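Local coordinates for oxidoreductase (Thermotoga maritima, PDB 1ZH8), which binds NADP through a Rossmann-fold domain and probably catalyses oxidation or reduction at a CH-OH group, as a member of the GFO/IDH/MocA family, at residues A[91-96]-A[188-193]; A[117-122]-A[322-327]; A[206-211]-A[316-321]. One frame throughout, in Å; residues are numbered along the deposited sequence. Where two conformers were deposited one is given.

Contact 1 (A[91-96]-A[188-193]). With NAP (NADP nicotinamide-adenine-dinucleotide phosphate), chain D.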
# COMPACT_ATOMS: atom_id res chain seq x y z
N PRO A 91 14.93 -22.91 17.29
CA PRO A 91 14.91 -22.68 15.85
C PRO A 91 13.67 -23.34 15.27
O PRO A 91 13.38 -24.51 15.57
CB PRO A 91 16.18 -23.40 15.37
CG PRO A 91 17.10 -23.37 16.53
CD PRO A 91 16.20 -23.50 17.74
N VAL A 92 12.94 -22.61 14.46
CA VAL A 92 11.66 -23.06 13.95
C VAL A 92 11.72 -24.45 13.24
O VAL A 92 10.74 -25.21 13.28
CB VAL A 92 11.00 -21.93 13.11
CG1 VAL A 92 11.90 -21.52 11.96
CG2 VAL A 92 9.65 -22.33 12.59
N GLU A 93 12.87 -24.80 12.66
CA GLU A 93 13.05 -26.13 12.04
C GLU A 93 12.77 -27.29 13.00
O GLU A 93 12.49 -28.41 12.56
CB GLU A 93 14.47 -26.29 11.43
CG GLU A 93 15.58 -26.39 12.45
CD GLU A 93 16.97 -26.16 11.87
OE1 GLU A 93 17.57 -27.12 11.32
OE2 GLU A 93 17.49 -25.03 11.99
N LEU A 94 12.83 -27.00 14.31
CA LEU A 94 12.66 -28.03 15.34
C LEU A 94 11.24 -28.19 15.87
O LEU A 94 10.96 -29.21 16.49
CB LEU A 94 13.63 -27.80 16.51
CG LEU A 94 15.13 -27.77 16.20
CD1 LEU A 94 15.91 -27.44 17.46
CD2 LEU A 94 15.65 -29.07 15.51
N ASN A 95 10.36 -27.22 15.64
CA ASN A 95 8.98 -27.30 16.15
C ASN A 95 8.33 -28.65 15.88
O ASN A 95 8.02 -29.38 16.84
CB ASN A 95 8.09 -26.16 15.62
CG ASN A 95 8.59 -24.78 16.05
OD1 ASN A 95 9.58 -24.66 16.78
ND2 ASN A 95 7.90 -23.73 15.60
N LEU A 96 8.16 -28.99 14.60
CA LEU A 96 7.48 -30.25 14.24
C LEU A 96 8.05 -31.48 14.98
O LEU A 96 7.33 -32.08 15.78
CB LEU A 96 7.41 -30.48 12.71
CG LEU A 96 6.89 -31.87 12.27
CD1 LEU A 96 5.46 -32.12 12.71
CD2 LEU A 96 7.02 -32.09 10.76
N LYS A 188 20.96 -18.06 8.29
CA LYS A 188 20.80 -19.03 7.22
C LYS A 188 19.42 -19.62 7.41
O LYS A 188 19.31 -20.73 7.93
CB LYS A 188 21.86 -20.14 7.28
CG LYS A 188 23.30 -19.66 7.08
CD LYS A 188 24.17 -20.68 6.31
CE LYS A 188 24.35 -22.00 7.05
NZ LYS A 188 25.14 -22.98 6.24
N PRO A 189 18.37 -18.89 7.01
CA PRO A 189 17.01 -19.30 7.40
C PRO A 189 16.53 -20.57 6.70
O PRO A 189 16.78 -20.78 5.51
CB PRO A 189 16.15 -18.11 6.97
CG PRO A 189 16.90 -17.50 5.79
CD PRO A 189 18.36 -17.66 6.19
N LYS A 190 15.83 -21.42 7.43
CA LYS A 190 15.15 -22.55 6.81
C LYS A 190 13.67 -22.22 6.67
O LYS A 190 12.95 -22.86 5.90
CB LYS A 190 15.38 -23.85 7.58
CG LYS A 190 16.84 -24.34 7.47
CD LYS A 190 17.14 -25.61 8.29
CE LYS A 190 18.59 -26.03 8.07
NZ LYS A 190 18.85 -27.44 8.48
N HIS A 191 13.23 -21.18 7.38
CA HIS A 191 11.84 -20.75 7.30
C HIS A 191 11.52 -19.88 6.06
O HIS A 191 12.35 -19.09 5.59
CB HIS A 191 11.39 -20.10 8.60
CG HIS A 191 12.30 -19.03 9.11
ND1 HIS A 191 13.57 -19.28 9.58
CD2 HIS A 191 12.11 -17.69 9.26
CE1 HIS A 191 14.12 -18.16 10.00
NE2 HIS A 191 13.25 -17.17 9.81
N VAL A 192 10.32 -20.05 5.52
CA VAL A 192 9.92 -19.37 4.29
C VAL A 192 10.06 -17.84 4.46
O VAL A 192 9.58 -17.25 5.44
CB VAL A 192 8.48 -19.82 3.81
CG1 VAL A 192 7.40 -19.43 4.80
CG2 VAL A 192 8.16 -19.29 2.42
N GLY A 193 10.78 -17.23 3.54
CA GLY A 193 10.90 -15.78 3.53
C GLY A 193 11.76 -15.15 4.61
O GLY A 193 11.76 -13.92 4.75
PA NAP D . 17.79 -18.16 19.90
O1A NAP D . 18.33 -17.11 20.80
O2A NAP D . 18.75 -18.65 18.90
O5B NAP D . 17.19 -19.34 20.81
C5B NAP D . 17.19 -20.67 20.35
C4B NAP D . 17.67 -21.56 21.49
O4B NAP D . 17.48 -22.92 21.15
C3B NAP D . 19.16 -21.38 21.76
O3B NAP D . 19.30 -21.51 23.14
C2B NAP D . 19.74 -22.58 21.04
O2B NAP D . 21.05 -23.08 21.27
C1B NAP D . 18.70 -23.62 21.38
N9A NAP D . 18.81 -24.79 20.51
C8A NAP D . 19.22 -24.83 19.19
N7A NAP D . 19.15 -26.11 18.77
C5A NAP D . 18.71 -26.88 19.80
C6A NAP D . 18.46 -28.24 19.94
N6A NAP D . 18.68 -29.07 18.93
N1A NAP D . 17.99 -28.74 21.13
C2A NAP D . 17.79 -27.89 22.19
N3A NAP D . 18.04 -26.55 22.06
C4A NAP D . 18.49 -26.06 20.89
O3 NAP D . 16.52 -17.57 19.12
PN NAP D . 15.24 -16.93 19.84
O1N NAP D . 15.16 -17.18 21.31
O2N NAP D . 15.23 -15.59 19.26
O5D NAP D . 13.99 -17.72 19.19
C5D NAP D . 13.54 -18.99 19.63
C4D NAP D . 12.06 -19.13 19.29
O4D NAP D . 11.35 -18.05 19.90
C3D NAP D . 11.82 -19.02 17.78
O3D NAP D . 10.85 -19.95 17.36
C2D NAP D . 11.30 -17.62 17.57
O2D NAP D . 10.43 -17.53 16.46
C1D NAP D . 10.62 -17.34 18.90
N1N NAP D . 10.58 -15.91 19.18
C2N NAP D . 9.36 -15.33 19.37
C3N NAP D . 9.26 -13.96 19.63
C7N NAP D . 7.94 -13.35 20.05
O7N NAP D . 7.93 -11.96 20.26
N7N NAP D . 6.84 -14.11 20.23
C4N NAP D . 10.43 -13.19 19.70
C5N NAP D . 11.68 -13.80 19.52
C6N NAP D . 11.74 -15.17 19.26
P2B NAP D . 22.11 -22.86 22.46
O1X NAP D . 21.86 -23.82 23.61
O2X NAP D . 22.05 -21.45 23.00
O3X NAP D . 23.45 -23.15 21.82
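E93 and K190 form a salt bridge between the dinucleotide-binding Rossmann fold and the loop that joins helices 184-187 and 195-211 in the part of the chain belonging to the GFO/IDH/MocA C-terminal family. K190 NZ donates to E93 OE1 over 3.1 Å, reaching the oxygen from above the carboxylate plane, 38° out of it. The lysine does not meet the acid with its ammonium group alone: its chain is extended beyond CG, and K190 CD lies over the face of the E93 carboxylate, 3.6 Å from E93 CD, on the side from which NZ reaches OE1. E93 sends CG into the space between its own backbone N and carbonyl carbon (chi1 70°), which carries the rest of the chain toward the loop. K190 is exposed and E93 partly so, which suggests that the ion pair is softened by solvent.

Beside the salt bridge the contact becomes apolar and buried. V92 CG1 rests 3.7 Å from H191 ND1 and equally near H191 CB, approaching the imidazole obliquely, with the two side chains crossing at about a right angle. W185, from the short helix 184-187, meets the histidine ring and also touches V92, so the valine is packed from both the loop and the helix before it.

The same segment also contributes to the NADP pocket. P91 CD lies 3.6 Å from C8A of the NADP adenine, while L94 CD1 approaches N6A of the same adenine at 3.5 Å.

Contact 2 (A[117-122]-A[322-327])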
# COMPACT_ATOMS: atom_id res chain seq x y z
N THR A 117 8.27 -24.15 9.42
CA THR A 117 9.14 -23.47 8.47
C THR A 117 8.37 -23.05 7.23
O THR A 117 8.81 -22.15 6.50
CB THR A 117 10.28 -24.40 8.01
OG1 THR A 117 9.71 -25.62 7.53
CG2 THR A 117 11.23 -24.72 9.17
N ASP A 118 7.25 -23.72 6.99
CA ASP A 118 6.39 -23.50 5.83
C ASP A 118 5.04 -24.20 6.05
O ASP A 118 4.87 -24.97 7.02
CB ASP A 118 7.05 -24.04 4.55
CG ASP A 118 7.57 -25.45 4.73
OD1 ASP A 118 6.75 -26.37 4.81
OD2 ASP A 118 8.81 -25.64 4.83
N VAL A 119 4.10 -23.97 5.15
CA VAL A 119 2.75 -24.52 5.32
C VAL A 119 2.64 -26.05 5.21
O VAL A 119 1.94 -26.65 6.01
CB VAL A 119 1.71 -23.80 4.42
CG1 VAL A 119 0.36 -24.47 4.54
CG2 VAL A 119 1.59 -22.36 4.85
N GLU A 120 3.32 -26.68 4.25
CA GLU A 120 3.29 -28.15 4.23
C GLU A 120 3.79 -28.80 5.54
O GLU A 120 3.22 -29.80 5.99
CB GLU A 120 3.97 -28.76 2.98
CG GLU A 120 5.48 -28.60 2.86
CD GLU A 120 6.10 -29.40 1.71
OE1 GLU A 120 5.42 -30.27 1.12
OE2 GLU A 120 7.28 -29.16 1.39
N THR A 121 4.80 -28.21 6.16
CA THR A 121 5.31 -28.73 7.42
C THR A 121 4.38 -28.35 8.55
O THR A 121 4.15 -29.15 9.48
CB THR A 121 6.74 -28.23 7.72
OG1 THR A 121 7.53 -28.31 6.54
CG2 THR A 121 7.38 -29.11 8.74
N GLY A 122 3.85 -27.12 8.48
CA GLY A 122 2.85 -26.63 9.44
C GLY A 122 1.65 -27.56 9.53
O GLY A 122 1.19 -27.86 10.65
N PHE A 322 -0.64 -16.71 5.05
CA PHE A 322 -0.64 -15.35 4.55
C PHE A 322 0.76 -14.94 4.09
O PHE A 322 0.94 -14.48 2.96
CB PHE A 322 -1.17 -14.35 5.61
CG PHE A 322 -1.00 -12.90 5.22
CD1 PHE A 322 -1.98 -12.25 4.47
CD2 PHE A 322 0.14 -12.20 5.58
CE1 PHE A 322 -1.84 -10.91 4.10
CE2 PHE A 322 0.31 -10.86 5.20
CZ PHE A 322 -0.69 -10.22 4.47
N ILE A 323 1.76 -15.13 4.95
CA ILE A 323 3.14 -14.76 4.60
C ILE A 323 3.68 -15.64 3.48
O ILE A 323 4.23 -15.12 2.50
CB ILE A 323 4.08 -14.81 5.82
CG1 ILE A 323 3.61 -13.81 6.90
CG2 ILE A 323 5.51 -14.51 5.41
CD1 ILE A 323 3.62 -12.40 6.43
N GLU A 324 3.50 -16.95 3.58
CA GLU A 324 3.98 -17.82 2.50
C GLU A 324 3.38 -17.42 1.13
O GLU A 324 4.08 -17.43 0.12
CB GLU A 324 3.75 -19.29 2.83
CG GLU A 324 4.36 -20.24 1.78
CD GLU A 324 4.48 -21.68 2.26
OE1 GLU A 324 4.56 -21.93 3.49
OE2 GLU A 324 4.50 -22.56 1.39
N ALA A 325 2.11 -17.05 1.10
CA ALA A 325 1.48 -16.55 -0.13
C ALA A 325 2.17 -15.30 -0.69
O ALA A 325 2.48 -15.26 -1.88
CB ALA A 325 0.00 -16.28 0.09
N CYS A 326 2.41 -14.30 0.17
CA CYS A 326 3.17 -13.11 -0.19
C CYS A 326 4.56 -13.39 -0.76
O CYS A 326 4.96 -12.78 -1.74
CB CYS A 326 3.35 -12.23 1.03
SG CYS A 326 1.83 -11.46 1.58
N VAL A 327 5.29 -14.29 -0.12
CA VAL A 327 6.65 -14.66 -0.53
C VAL A 327 6.64 -15.22 -1.94
O VAL A 327 7.49 -14.87 -2.75
CB VAL A 327 7.30 -15.67 0.45
CG1 VAL A 327 8.57 -16.29 -0.14
CG2 VAL A 327 7.65 -14.98 1.75
O HOH W 1 4.63 -25.09 2.20
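The start of helix 119-131 faces one side of helix 313-329, with D118 and E324 the nearest backbone positions at 7.0 Å between their CA atoms. D118 is the N-cap of the first helix, which belongs to the Rossmann fold, and the contact brings a glutamate from the other helix to the amides of its opening turn.

E324 carries most of the buried surface. With CG anti to its backbone N (chi1 -175°) and the chain extended beyond, it spans the gap, and OE1 accepts from V119 N at 2.7 Å through its syn lone pair, the N-H...O angle being 154°. The other oxygen works through a solvent molecule: water 1 donates to E324 OE2 and accepts from E120 N. Two successive first-turn amides are thus held by one carboxylate, directly and by relay, a position where the helix dipole would be expected to favour negative charge. OE1 also lies against carbon, since V119 CG2 packs beside it at 3.3 Å and D118 CB is nearly as close.

The cap itself is made within segment 117-122. D118 OD1 receives both T121 N and T121 OG1 from the same face of its plane, the amide nearly along the C-O direction; the two bonds fix the rotation of the carboxylate. T117 OG1 donates to D118 OD2 from well above the plane, 67° out of it. Although both acids serve the same helix end, they remain separate, with D118 OD1 and E324 OE1 5.1 Å apart. On the far side of helix 313-329, F322 packs edge-to-face with F238 of the large sheet, and C326 SG sits 3.9 Å above one face of the F322 ring, offset toward its rim.

Contact 3 (A[206-211]-A[316-321])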
# COMPACT_ATOMS: atom_id res chain seq x y z
N ALA A 206 -2.51 -10.24 13.86
CA ALA A 206 -3.23 -9.01 14.20
C ALA A 206 -4.28 -8.63 13.17
O ALA A 206 -5.41 -8.32 13.53
CB ALA A 206 -2.26 -7.86 14.45
N MSE A 207 -3.93 -8.69 11.90
CA MSE A 207 -4.88 -8.30 10.85
C MSE A 207 -6.09 -9.25 10.84
O MSE A 207 -7.24 -8.81 10.66
CB MSE A 207 -4.18 -8.27 9.50
CG MSE A 207 -3.08 -7.23 9.47
SE MSE A 207 -2.21 -7.04 7.74
CE MSE A 207 -0.73 -8.34 7.94
N ARG A 208 -5.83 -10.54 11.06
CA ARG A 208 -6.92 -11.51 11.09
C ARG A 208 -7.81 -11.30 12.33
O ARG A 208 -9.02 -11.49 12.27
CB ARG A 208 -6.42 -12.96 11.01
CG ARG A 208 -5.66 -13.31 9.71
CD ARG A 208 -5.14 -14.77 9.72
NE ARG A 208 -6.17 -15.71 10.15
CZ ARG A 208 -6.17 -16.34 11.33
NH1 ARG A 208 -5.19 -16.14 12.19
NH2 ARG A 208 -7.16 -17.16 11.65
N LEU A 209 -7.20 -10.91 13.44
CA LEU A 209 -7.98 -10.69 14.65
C LEU A 209 -8.95 -9.53 14.46
O LEU A 209 -10.13 -9.60 14.85
CB LEU A 209 -7.05 -10.42 15.82
CG LEU A 209 -7.67 -10.07 17.17
CD1 LEU A 209 -8.39 -11.28 17.76
CD2 LEU A 209 -6.59 -9.57 18.12
N ILE A 210 -8.46 -8.46 13.83
CA ILE A 210 -9.23 -7.24 13.72
C ILE A 210 -10.23 -7.33 12.57
O ILE A 210 -11.36 -6.88 12.72
CB ILE A 210 -8.32 -6.01 13.54
CG1 ILE A 210 -7.43 -5.83 14.78
CG2 ILE A 210 -9.17 -4.74 13.34
CD1 ILE A 210 -6.20 -5.01 14.53
N LEU A 211 -9.83 -7.94 11.46
CA LEU A 211 -10.68 -7.91 10.26
C LEU A 211 -11.15 -9.25 9.69
O LEU A 211 -11.94 -9.25 8.74
CB LEU A 211 -10.03 -7.05 9.16
CG LEU A 211 -9.94 -5.56 9.50
CD1 LEU A 211 -8.96 -4.85 8.58
CD2 LEU A 211 -11.31 -4.90 9.48
N ALA A 316 -2.36 -20.47 13.70
CA ALA A 316 -0.97 -20.13 13.43
C ALA A 316 -0.65 -20.53 12.01
O ALA A 316 0.12 -19.85 11.31
CB ALA A 316 -0.04 -20.83 14.39
N LEU A 317 -1.27 -21.62 11.56
CA LEU A 317 -1.04 -22.08 10.21
C LEU A 317 -1.57 -21.03 9.24
O LEU A 317 -0.92 -20.70 8.25
CB LEU A 317 -1.66 -23.46 9.99
CG LEU A 317 -1.27 -24.08 8.65
CD1 LEU A 317 0.20 -24.41 8.62
CD2 LEU A 317 -2.10 -25.33 8.31
N LYS A 318 -2.75 -20.49 9.55
CA LYS A 318 -3.32 -19.40 8.74
C LYS A 318 -2.43 -18.14 8.74
O LYS A 318 -2.32 -17.48 7.71
CB LYS A 318 -4.75 -19.06 9.18
CG LYS A 318 -5.75 -20.18 8.89
CD LYS A 318 -7.09 -19.95 9.63
CE LYS A 318 -8.12 -20.99 9.14
NZ LYS A 318 -9.47 -20.79 9.71
N ASP A 319 -1.79 -17.83 9.86
CA ASP A 319 -0.86 -16.72 9.87
C ASP A 319 0.29 -16.98 8.88
O ASP A 319 0.67 -16.10 8.09
CB ASP A 319 -0.26 -16.47 11.25
CG ASP A 319 -1.30 -16.16 12.31
OD1 ASP A 319 -2.36 -15.58 11.98
OD2 ASP A 319 -1.03 -16.50 13.48
N LEU A 320 0.82 -18.19 8.94
CA LEU A 320 1.97 -18.53 8.14
C LEU A 320 1.58 -18.51 6.66
O LEU A 320 2.28 -17.92 5.86
CB LEU A 320 2.57 -19.87 8.59
CG LEU A 320 3.84 -20.34 7.90
CD1 LEU A 320 4.92 -19.27 7.93
CD2 LEU A 320 4.36 -21.57 8.60
N ALA A 321 0.43 -19.10 6.34
CA ALA A 321 -0.12 -19.11 4.97
C ALA A 321 -0.20 -17.72 4.30
O ALA A 321 0.14 -17.58 3.12
CB ALA A 321 -1.49 -19.79 4.95
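R208 and D319 form a buried salt bridge between two helices of the GFO/IDH/MocA fold, 195-211 and 313-329. R208 NH1 donates to D319 OD1 over 2.9 Å, with an N-H...O angle of 137°. The acid sits at the edge of the guanidinium but somewhat off its plane, and the carboxylate and guanidinium planes are 58° apart, so the pair is joined through one nitrogen and one oxygen rather than as a flat, two-pronged bridge.

Both groups have further partners. D319 OD2 makes a second salt bridge with R143, leaving the carboxylate between two arginines, while R208 NE pairs with E213 and R208 NH2 donates to Q315. This network compensates the buried charges, and bonds at NE, NH1 and NH2 restrain the guanidinium's rotation. The arginine chain is straight at chi2, and a bend at chi3 (47°) turns the guanidinium across K318 CB.

K318 supplies the apolar part of the contact. Its CB lies over the centre of one guanidinium face, 3.7 Å from R208 CZ, and the two side chains cross at about a right angle. From there the lysine runs on, extended, past the arginine toward E213, with which it makes a weak, long ion pair. The two like-charged ends, R208 NH2 and K318 NZ, are 4.7 Å apart, with E213 near both side chains.

D319 is also packed against V201, A204 and A205 of helix 195-211. K318 CD lies over the same guanidinium face as K318 CB, 3.4 Å from R208 NH2.

In the fold
Contacts 1 and 2 join the Rossmann fold to later parts of the chain, while contact 3 pairs helices 195-211 and 313-329. Contacts 1 and 2, with centres 11 Å apart, touch directly: V192 N lies 2.8 Å from T117 O in a probable hydrogen bond, and L96 CD2 packs on T121 CG2 at 3.6 Å. Contacts 2 and 3 share helix 313-329, their centres 12 Å apart, and V119 CG2 rests 3.7 Å from A321 CA. V192 CG1 meets L320 CD1 at 4.0 Å, linking contacts 1 and 3. Only contact 1 contributes residues to the NADP pocket; the side chains of D319 and D118 lie about 11 Å and 14 Å from the cofactor.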